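Local coordinates for acinetobacter secreted protease CpaA (Acinetobacter nosocomialis M2, PDB 6O38), which is a secreted zinc metalloprotease that forms a complex with its chaperone CpaB and is probably exported by the type II secretion system, at residues A[237-242]-A[264-269]; A[190-195]-A[209-214]; A[194-199]-A[217-222]. All coordinates share one frame; numbering follows the deposited sequence.

Interaction 1 of 3, residues A[237-242]-A[264-269]; sequences IIKSTA and GDQYEF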
loop_
_atom_site.group_PDB
_atom_site.type_symbol
_atom_site.label_atom_id
_atom_site.label_comp_id
_atom_site.label_asym_id
_atom_site.label_seq_id
_atom_site.Cartn_x
_atom_site.Cartn_y
_atom_site.Cartn_z
ATOM N N ILE A 237 -11.752 -4.472 -14.392
ATOM C CA ILE A 237 -12.113 -5.022 -13.091
ATOM C C ILE A 237 -13.310 -5.940 -13.287
ATOM O O ILE A 237 -14.295 -5.558 -13.931
ATOM C CB ILE A 237 -12.423 -3.915 -12.069
ATOM C CG1 ILE A 237 -11.177 -3.066 -11.810
ATOM C CG2 ILE A 237 -12.934 -4.515 -10.769
ATOM C CD1 ILE A 237 -11.427 -1.875 -10.911
ATOM N N ILE A 238 -13.222 -7.148 -12.738
ATOM C CA ILE A 238 -14.293 -8.134 -12.814
ATOM C C ILE A 238 -14.774 -8.404 -11.396
ATOM O O ILE A 238 -13.992 -8.838 -10.540
ATOM C CB ILE A 238 -13.832 -9.429 -13.502
ATOM C CG1 ILE A 238 -13.308 -9.120 -14.908
ATOM C CG2 ILE A 238 -14.971 -10.432 -13.569
ATOM C CD1 ILE A 238 -12.844 -10.339 -15.673
ATOM N N LYS A 239 -16.060 -8.154 -11.150
ATOM C CA LYS A 239 -16.660 -8.306 -9.834
ATOM C C LYS A 239 -17.829 -9.276 -9.911
ATOM O O LYS A 239 -18.486 -9.403 -10.949
ATOM C CB LYS A 239 -17.178 -6.968 -9.290
ATOM C CG LYS A 239 -16.130 -5.910 -9.012
ATOM C CD LYS A 239 -16.819 -4.600 -8.654
ATOM C CE LYS A 239 -15.834 -3.455 -8.496
ATOM N NZ LYS A 239 -16.527 -2.191 -8.113
ATOM N N SER A 240 -18.083 -9.965 -8.802
ATOM C CA SER A 240 -19.195 -10.899 -8.734
ATOM C C SER A 240 -19.915 -10.769 -7.403
ATOM O O SER A 240 -19.284 -10.690 -6.345
ATOM C CB SER A 240 -18.731 -12.347 -8.920
ATOM O OG SER A 240 -19.809 -13.249 -8.742
ATOM N N THR A 241 -21.245 -10.749 -7.470
ATOM C CA THR A 241 -22.103 -10.988 -6.318
ATOM C C THR A 241 -23.000 -12.196 -6.549
ATOM O O THR A 241 -23.905 -12.454 -5.746
ATOM C CB THR A 241 -22.949 -9.751 -5.999
ATOM O OG1 THR A 241 -23.802 -9.452 -7.112
ATOM C CG2 THR A 241 -22.056 -8.552 -5.711
ATOM N N ALA A 242 -22.765 -12.942 -7.627
ATOM C CA ALA A 242 -23.593 -14.080 -7.985
ATOM C C ALA A 242 -23.366 -15.246 -7.027
ATOM O O ALA A 242 -22.314 -15.376 -6.393
ATOM C CB ALA A 242 -23.303 -14.521 -9.419
ATOM N N GLY A 264 -18.426 -12.467 -4.190
ATOM C CA GLY A 264 -17.622 -11.452 -3.548
ATOM C C GLY A 264 -16.216 -11.298 -4.085
ATOM O O GLY A 264 -15.500 -10.392 -3.639
ATOM N N ASP A 265 -15.794 -12.143 -5.022
ATOM C CA ASP A 265 -14.446 -12.051 -5.560
ATOM C C ASP A 265 -14.302 -10.837 -6.477
ATOM O O ASP A 265 -15.277 -10.312 -7.025
ATOM C CB ASP A 265 -14.079 -13.321 -6.328
ATOM C CG ASP A 265 -13.748 -14.483 -5.413
ATOM O OD1 ASP A 265 -13.781 -14.300 -4.177
ATOM O OD2 ASP A 265 -13.447 -15.578 -5.932
ATOM N N GLN A 266 -13.057 -10.396 -6.639
ATOM C CA GLN A 266 -12.729 -9.295 -7.535
ATOM C C GLN A 266 -11.368 -9.544 -8.166
ATOM O O GLN A 266 -10.404 -9.862 -7.463
ATOM C CB GLN A 266 -12.741 -7.953 -6.795
ATOM C CG GLN A 266 -12.517 -6.753 -7.699
ATOM C CD GLN A 266 -12.633 -5.432 -6.966
ATOM O OE1 GLN A 266 -13.717 -5.043 -6.536
ATOM N NE2 GLN A 266 -11.507 -4.746 -6.797
ATOM N N TYR A 267 -11.297 -9.392 -9.485
ATOM C CA TYR A 267 -10.056 -9.493 -10.236
ATOM C C TYR A 267 -9.807 -8.187 -10.976
ATOM O O TYR A 267 -10.748 -7.541 -11.447
ATOM C CB TYR A 267 -10.098 -10.653 -11.239
ATOM C CG TYR A 267 -10.057 -12.032 -10.618
ATOM C CD1 TYR A 267 -11.192 -12.593 -10.049
ATOM C CD2 TYR A 267 -8.886 -12.778 -10.618
ATOM C CE1 TYR A 267 -11.160 -13.855 -9.487
ATOM C CE2 TYR A 267 -8.843 -14.042 -10.058
ATOM C CZ TYR A 267 -9.983 -14.576 -9.496
ATOM O OH TYR A 267 -9.944 -15.832 -8.937
ATOM N N GLU A 268 -8.537 -7.806 -11.081
ATOM C CA GLU A 268 -8.139 -6.608 -11.807
ATOM C C GLU A 268 -7.039 -6.969 -12.791
ATOM O O GLU A 268 -6.076 -7.653 -12.428
ATOM C CB GLU A 268 -7.662 -5.508 -10.851
ATOM C CG GLU A 268 -7.683 -4.113 -11.454
ATOM C CD GLU A 268 -7.316 -3.038 -10.449
ATOM O OE1 GLU A 268 -7.147 -1.869 -10.861
ATOM O OE2 GLU A 268 -7.197 -3.359 -9.248
ATOM N N PHE A 269 -7.181 -6.507 -14.030
ATOM C CA PHE A 269 -6.223 -6.792 -15.085
ATOM C C PHE A 269 -5.738 -5.485 -15.692
ATOM O O PHE A 269 -6.469 -4.493 -15.736
ATOM C CB PHE A 269 -6.829 -7.680 -16.184
ATOM C CG PHE A 269 -7.375 -8.985 -15.681
ATOM C CD1 PHE A 269 -8.650 -9.058 -15.144
ATOM C CD2 PHE A 269 -6.611 -10.138 -15.741
ATOM C CE1 PHE A 269 -9.154 -10.258 -14.680
ATOM C CE2 PHE A 269 -7.108 -11.340 -15.278
ATOM C CZ PHE A 269 -8.382 -11.400 -14.747
#
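With CG trans to the backbone N (chi1 -175°) and its chain extended, Gln-266 carries its amide over to Lys-239, whose CG lies trans to its own carbonyl carbon instead (chi1 -65°). The two side chains run alongside each other and point the same way. Gln-266 OE1 comes to 3.3 Å from Lys-239 CE, so the amide oxygen meets the lysine's aliphatic shaft, while the ammonium group goes on to a salt bridge with Glu-212. Ile-237, on the same face, touches Gln-266 and Glu-268. Its CG2 branch sits 3.8 Å from Gln-266 CG, the two chains meeting at a slant, and its CG1 branch lies beside Glu-268, 3.7 Å from CG of that residue. The carboxylate of Glu-268 has its own salt bridge to Arg-235. The face carrying Ile-238 and Tyr-267 is mainly apolar, though Tyr-267 OH bonds to Thr-260 O: Ile-238 CD1 reaches Phe-269 CE1 at 3.8 Å, and Ile-248 packs against Ile-238, Tyr-267 and Phe-269. In the backbone, Ile-238 and Tyr-267 form a hydrogen-bonded pair, with Ile-238 N 2.8 Å from Tyr-267 O and Tyr-267 N 2.9 Å from Ile-238 O. Farther on, the pairing frays: Ser-240 N gives only a weak bond to Asp-265 O, and Gly-264 N approaches Ser-240 O 2.9 Å away from above the carbonyl plane, 42° out of it. Ser-240 OG accepts from Ala-242 N, an ST turn that bends the chain as the strand ends. Asn-124 of the chaperone chain donates to Gln-266 O, so CpaB reaches this strand too. Two neighbouring strands, 235-240 and 266-272, thus make an antiparallel pair in a beta-sandwich domain of the StcE metalloprotease type.

Interaction 2 of 3, residues A[190-195]-A[209-214]; sequences KPQKLN and PLTEIA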
loop_
_atom_site.group_PDB
_atom_site.type_symbol
_atom_site.label_atom_id
_atom_site.label_comp_id
_atom_site.label_asym_id
_atom_site.label_seq_id
_atom_site.Cartn_x
_atom_site.Cartn_y
_atom_site.Cartn_z
ATOM N N LYS A 190 -13.277 7.527 -13.708
ATOM C CA LYS A 190 -14.646 7.064 -13.522
ATOM C C LYS A 190 -14.859 5.799 -14.342
ATOM O O LYS A 190 -14.714 5.838 -15.572
ATOM C CB LYS A 190 -15.641 8.146 -13.929
ATOM C CG LYS A 190 -17.091 7.693 -13.916
ATOM C CD LYS A 190 -18.034 8.873 -14.082
ATOM C CE LYS A 190 -19.479 8.417 -14.192
ATOM N NZ LYS A 190 -20.384 9.535 -14.580
ATOM N N PRO A 191 -15.193 4.671 -13.722
ATOM C CA PRO A 191 -15.238 3.409 -14.464
ATOM C C PRO A 191 -16.431 3.325 -15.401
ATOM O O PRO A 191 -17.511 3.854 -15.127
ATOM C CB PRO A 191 -15.337 2.357 -13.355
ATOM C CG PRO A 191 -16.038 3.072 -12.246
ATOM C CD PRO A 191 -15.530 4.491 -12.299
ATOM N N GLN A 192 -16.216 2.652 -16.528
ATOM C CA GLN A 192 -17.302 2.253 -17.413
ATOM C C GLN A 192 -17.859 0.927 -16.913
ATOM O O GLN A 192 -17.161 -0.092 -16.933
ATOM C CB GLN A 192 -16.819 2.118 -18.856
ATOM C CG GLN A 192 -17.926 1.762 -19.835
ATOM C CD GLN A 192 -17.401 1.379 -21.205
ATOM O OE1 GLN A 192 -16.219 1.556 -21.502
ATOM N NE2 GLN A 192 -18.279 0.842 -22.044
ATOM N N LYS A 193 -19.110 0.939 -16.464
ATOM C CA LYS A 193 -19.716 -0.217 -15.822
ATOM C C LYS A 193 -20.504 -1.021 -16.846
ATOM O O LYS A 193 -21.331 -0.466 -17.578
ATOM C CB LYS A 193 -20.618 0.212 -14.665
ATOM C CG LYS A 193 -19.855 0.816 -13.497
ATOM C CD LYS A 193 -20.741 1.003 -12.280
ATOM C CE LYS A 193 -19.956 1.599 -11.121
ATOM N NZ LYS A 193 -20.819 1.878 -9.940
ATOM N N LEU A 194 -20.243 -2.324 -16.896
ATOM C CA LEU A 194 -20.930 -3.234 -17.797
ATOM C C LEU A 194 -21.445 -4.431 -17.017
ATOM O O LEU A 194 -20.741 -4.977 -16.163
ATOM C CB LEU A 194 -20.007 -3.719 -18.925
ATOM C CG LEU A 194 -19.517 -2.689 -19.944
ATOM C CD1 LEU A 194 -18.575 -3.344 -20.942
ATOM C CD2 LEU A 194 -20.694 -2.042 -20.658
ATOM N N ASN A 195 -22.677 -4.834 -17.313
ATOM C CA ASN A 195 -23.214 -6.091 -16.817
ATOM C C ASN A 195 -22.885 -7.187 -17.821
ATOM O O ASN A 195 -23.122 -7.025 -19.023
ATOM C CB ASN A 195 -24.724 -5.992 -16.600
ATOM C CG ASN A 195 -25.092 -4.991 -15.523
ATOM O OD1 ASN A 195 -24.407 -4.877 -14.506
ATOM N ND2 ASN A 195 -26.177 -4.258 -15.741
ATOM N N PRO A 209 -10.296 3.777 -20.130
ATOM C CA PRO A 209 -9.136 3.269 -19.378
ATOM C C PRO A 209 -9.501 2.330 -18.243
ATOM O O PRO A 209 -8.616 1.624 -17.743
ATOM C CB PRO A 209 -8.468 4.545 -18.843
ATOM C CG PRO A 209 -9.030 5.656 -19.653
ATOM C CD PRO A 209 -10.412 5.241 -20.019
ATOM N N LEU A 210 -10.762 2.292 -17.820
ATOM C CA LEU A 210 -11.180 1.442 -16.707
ATOM C C LEU A 210 -12.560 0.880 -17.016
ATOM O O LEU A 210 -13.551 1.618 -16.998
ATOM C CB LEU A 210 -11.188 2.223 -15.392
ATOM C CG LEU A 210 -11.564 1.433 -14.139
ATOM C CD1 LEU A 210 -10.650 0.228 -13.980
ATOM C CD2 LEU A 210 -11.507 2.321 -12.906
ATOM N N THR A 211 -12.623 -0.419 -17.293
ATOM C CA THR A 211 -13.877 -1.120 -17.539
ATOM C C THR A 211 -14.186 -2.014 -16.345
ATOM O O THR A 211 -13.308 -2.738 -15.864
ATOM C CB THR A 211 -13.799 -1.952 -18.821
ATOM O OG1 THR A 211 -13.278 -1.146 -19.886
ATOM C CG2 THR A 211 -15.179 -2.462 -19.211
ATOM N N GLU A 212 -15.429 -1.962 -15.871
ATOM C CA GLU A 212 -15.848 -2.694 -14.679
ATOM C C GLU A 212 -16.993 -3.624 -15.063
ATOM O O GLU A 212 -18.075 -3.162 -15.439
ATOM C CB GLU A 212 -16.258 -1.725 -13.570
ATOM C CG GLU A 212 -16.692 -2.388 -12.278
ATOM C CD GLU A 212 -16.879 -1.387 -11.152
ATOM O OE1 GLU A 212 -18.002 -1.295 -10.613
ATOM O OE2 GLU A 212 -15.903 -0.683 -10.815
ATOM N N ILE A 213 -16.753 -4.929 -14.965
ATOM C CA ILE A 213 -17.687 -5.956 -15.414
ATOM C C ILE A 213 -18.269 -6.643 -14.186
ATOM O O ILE A 213 -17.530 -7.235 -13.388
ATOM C CB ILE A 213 -17.003 -6.967 -16.343
ATOM C CG1 ILE A 213 -16.439 -6.251 -17.572
ATOM C CG2 ILE A 213 -17.977 -8.061 -16.753
ATOM C CD1 ILE A 213 -15.408 -7.052 -18.326
ATOM N N ALA A 214 -19.588 -6.570 -14.038
ATOM C CA ALA A 214 -20.276 -7.083 -12.861
ATOM C C ALA A 214 -20.955 -8.415 -13.157
ATOM O O ALA A 214 -21.602 -8.581 -14.195
ATOM C CB ALA A 214 -21.312 -6.077 -12.359
#
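Leu-194 N donates to Glu-212 O over 2.7 Å, the shortest bond here and a nearly straight one (168° at the hydrogen). It is one of four that zip strands 192-195 and 210-214 together in parallel. Gln-192 N reaches Leu-210 O. Glu-212 N lies 2.8 Å from Gln-192 O, tilted 25° from the carbonyl plane; Ala-214 N closes the series on Leu-194 O.

The side chain of Glu-212 rises between two partners. Its CG stands trans to the backbone N (chi1 -179°), which sends the carboxylate up alongside Pro-191 and Lys-193, all three pointing the same way. OE2 rests 4.0 Å from Pro-191 CG, and OE1 comes to 3.5 Å from Lys-193 CE. The ammonium nitrogen Lys-193 NZ stays 4.3 Å from Glu-212 OE1, beyond a salt bridge, whereas Lys-239 of the next strand does form one with that oxygen. Packing on apolar carbons completes the pair: Pro-191 CB meets Leu-210 CD2 at 3.9 Å, and on the other face Leu-194 CD1 slants across to Thr-211 CG2, also 3.9 Å away. Placed between two lysines on neighbouring strands, the carboxylate probably stays ionised, balanced mainly by Lys-239 and more weakly by Lys-193.

Interaction 3 of 3, residues A[194-199]-A[217-222]; sequences LNVQQI and DGNWVS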
loop_
_atom_site.group_PDB
_atom_site.type_symbol
_atom_site.label_atom_id
_atom_site.label_comp_id
_atom_site.label_asym_id
_atom_site.label_seq_id
_atom_site.Cartn_x
_atom_site.Cartn_y
_atom_site.Cartn_z
ATOM N N LEU A 194 -20.243 -2.324 -16.896
ATOM C CA LEU A 194 -20.930 -3.234 -17.797
ATOM C C LEU A 194 -21.445 -4.431 -17.017
ATOM O O LEU A 194 -20.741 -4.977 -16.163
ATOM C CB LEU A 194 -20.007 -3.719 -18.925
ATOM C CG LEU A 194 -19.517 -2.689 -19.944
ATOM C CD1 LEU A 194 -18.575 -3.344 -20.942
ATOM C CD2 LEU A 194 -20.694 -2.042 -20.658
ATOM N N ASN A 195 -22.677 -4.834 -17.313
ATOM C CA ASN A 195 -23.214 -6.091 -16.817
ATOM C C ASN A 195 -22.885 -7.187 -17.821
ATOM O O ASN A 195 -23.122 -7.025 -19.023
ATOM C CB ASN A 195 -24.724 -5.992 -16.600
ATOM C CG ASN A 195 -25.092 -4.991 -15.523
ATOM O OD1 ASN A 195 -24.407 -4.877 -14.506
ATOM N ND2 ASN A 195 -26.177 -4.258 -15.741
ATOM N N VAL A 196 -22.324 -8.293 -17.328
ATOM C CA VAL A 196 -21.850 -9.350 -18.215
ATOM C C VAL A 196 -22.977 -9.934 -19.060
ATOM O O VAL A 196 -22.718 -10.502 -20.126
ATOM C CB VAL A 196 -21.130 -10.445 -17.398
ATOM C CG1 VAL A 196 -22.132 -11.333 -16.672
ATOM C CG2 VAL A 196 -20.215 -11.258 -18.298
ATOM N N GLN A 197 -24.229 -9.801 -18.614
ATOM C CA GLN A 197 -25.357 -10.244 -19.423
ATOM C C GLN A 197 -25.502 -9.424 -20.699
ATOM O O GLN A 197 -26.073 -9.915 -21.677
ATOM C CB GLN A 197 -26.653 -10.171 -18.610
ATOM C CG GLN A 197 -27.157 -8.752 -18.373
ATOM C CD GLN A 197 -28.390 -8.702 -17.491
ATOM O OE1 GLN A 197 -29.193 -9.635 -17.471
ATOM N NE2 GLN A 197 -28.550 -7.604 -16.760
ATOM N N GLN A 198 -24.994 -8.190 -20.709
ATOM C CA GLN A 198 -25.083 -7.344 -21.892
ATOM C C GLN A 198 -24.068 -7.735 -22.960
ATOM O O GLN A 198 -24.339 -7.569 -24.155
ATOM C CB GLN A 198 -24.886 -5.879 -21.499
ATOM C CG GLN A 198 -25.928 -5.356 -20.522
ATOM C CD GLN A 198 -25.578 -3.987 -19.972
ATOM O OE1 GLN A 198 -24.460 -3.502 -20.148
ATOM N NE2 GLN A 198 -26.534 -3.356 -19.299
ATOM N N ILE A 199 -22.909 -8.255 -22.558
ATOM C CA ILE A 199 -21.815 -8.522 -23.486
ATOM C C ILE A 199 -21.550 -10.005 -23.686
ATOM O O ILE A 199 -20.771 -10.361 -24.587
ATOM C CB ILE A 199 -20.517 -7.817 -23.040
ATOM C CG1 ILE A 199 -20.110 -8.292 -21.644
ATOM C CG2 ILE A 199 -20.701 -6.309 -23.049
ATOM C CD1 ILE A 199 -18.765 -7.772 -21.191
ATOM N N ASP A 217 -26.698 -12.457 -9.664
ATOM C CA ASP A 217 -27.826 -13.341 -9.919
ATOM C C ASP A 217 -28.755 -12.694 -10.938
ATOM O O ASP A 217 -29.160 -11.538 -10.780
ATOM C CB ASP A 217 -28.571 -13.650 -8.623
ATOM C CG ASP A 217 -27.785 -14.567 -7.705
ATOM O OD1 ASP A 217 -26.880 -15.274 -8.200
ATOM O OD2 ASP A 217 -28.075 -14.588 -6.490
ATOM N N GLY A 218 -29.087 -13.438 -11.989
ATOM C CA GLY A 218 -29.780 -12.873 -13.126
ATOM C C GLY A 218 -28.893 -12.113 -14.085
ATOM O O GLY A 218 -29.397 -11.587 -15.087
ATOM N N ASN A 219 -27.588 -12.037 -13.810
ATOM C CA ASN A 219 -26.620 -11.362 -14.678
ATOM C C ASN A 219 -25.311 -12.144 -14.548
ATOM O O ASN A 219 -24.470 -11.836 -13.699
ATOM C CB ASN A 219 -26.461 -9.901 -14.276
ATOM C CG ASN A 219 -25.237 -9.248 -14.887
ATOM O OD1 ASN A 219 -24.920 -9.460 -16.057
ATOM N ND2 ASN A 219 -24.536 -8.450 -14.091
ATOM N N TRP A 220 -25.138 -13.138 -15.416
ATOM C CA TRP A 220 -24.134 -14.160 -15.156
ATOM C C TRP A 220 -23.894 -14.983 -16.411
ATOM O O TRP A 220 -24.835 -15.292 -17.146
ATOM C CB TRP A 220 -24.584 -15.070 -14.003
ATOM C CG TRP A 220 -23.607 -16.146 -13.632
ATOM C CD1 TRP A 220 -22.638 -16.077 -12.673
ATOM C CD2 TRP A 220 -23.514 -17.458 -14.202
ATOM N NE1 TRP A 220 -21.944 -17.262 -12.616
ATOM C CE2 TRP A 220 -22.462 -18.126 -13.544
ATOM C CE3 TRP A 220 -24.216 -18.130 -15.208
ATOM C CZ2 TRP A 220 -22.096 -19.432 -13.859
ATOM C CZ3 TRP A 220 -23.850 -19.427 -15.519
ATOM C CH2 TRP A 220 -22.800 -20.065 -14.846
ATOM N N VAL A 221 -22.629 -15.334 -16.642
ATOM C CA VAL A 221 -22.234 -16.308 -17.649
ATOM C C VAL A 221 -21.242 -17.266 -17.001
ATOM O O VAL A 221 -20.708 -17.006 -15.921
ATOM C CB VAL A 221 -21.623 -15.654 -18.906
ATOM C CG1 VAL A 221 -22.658 -14.794 -19.620
ATOM C CG2 VAL A 221 -20.398 -14.838 -18.537
ATOM N N SER A 222 -20.991 -18.386 -17.680
ATOM C CA SER A 222 -20.166 -19.431 -17.084
ATOM C C SER A 222 -18.676 -19.160 -17.245
ATOM O O SER A 222 -17.876 -19.622 -16.423
ATOM C CB SER A 222 -20.509 -20.786 -17.698
ATOM O OG SER A 222 -19.763 -21.001 -18.882
#
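Strand 183-195 ends at Asn-195, and the chain winds at once into a weakly bonded helical turn at about 196-199, in which Gln-198 N is bonded to Asn-195 O at 2.8 Å. Segment 217-222 has no regular structure; it turns at Gly-218, where phi is positive, and then runs extended past the helix start, the CA atoms of Gln-197 and Asn-219 coming to 5.0 Å of each other. Asn-219 is the residue that bridges the gap. Its CG lies trans to the backbone N (chi1 165°), which extends the amide toward the helical turn. There Asn-219 OD1 accepts from Gln-197 N at 2.7 Å, the donor standing almost exactly in line with the carbonyl, 177° at the oxygen. Val-196 N is also close to this oxygen, but at a poor angle; its backbone bond goes to Ala-214 instead. CB and CG of Gln-197 lie beside the same oxygen, with CB 3.2 Å from Asn-219 OD1, and Val-196 CG1 flanks it at 3.4 Å. Asn-195 and Asn-219 cross at about a right angle, their amide planes 69° apart, and Asn-195 CB sits 3.5 Å from Asn-219 ND2. Beside these polar contacts comes an apolar touch: Val-196 CG2 meets Val-221 CG2 at 3.6 Å, the two side chains slanting past each other, and Phe-215 packs against both valines. Val-196 CG1 also lies 3.7 Å from Trp-220 N, so this branch covers backbone as well. Asn-219 is buried, and both ends of its amide are used: OD1 takes the N-H of Gln-197, and ND2 makes a weak bond to Ala-214 O at the end of strand 210-215; together they would help set the amide's rotation.

Interactions 1 and 2, their centres 11 Å apart, are consecutive steps across neighbouring strands. Strand 235-240 of interaction 1 lies next to strand 210-215 of interaction 2: Ile-237 probably uses both its N and its O on that strand, with Ile-237 O 2.7 Å from Ile-213 N and Ile-237 N 2.8 Å from Thr-211 O. Interaction 3, about 13 Å from interaction 2 between centres, shares Leu-194 and Asn-195 with it and covers the strand end, where Ala-214 O lies 3.2 Å from Val-196 N. It also meets interaction 1, Ala-242 CB packing 3.7 Å from Trp-220 CD1. Interaction 1 belongs to a beta-sandwich domain, and the other two adjoin the same strands; the zinc is held by His-498, His-502 and His-508 much later in the chain.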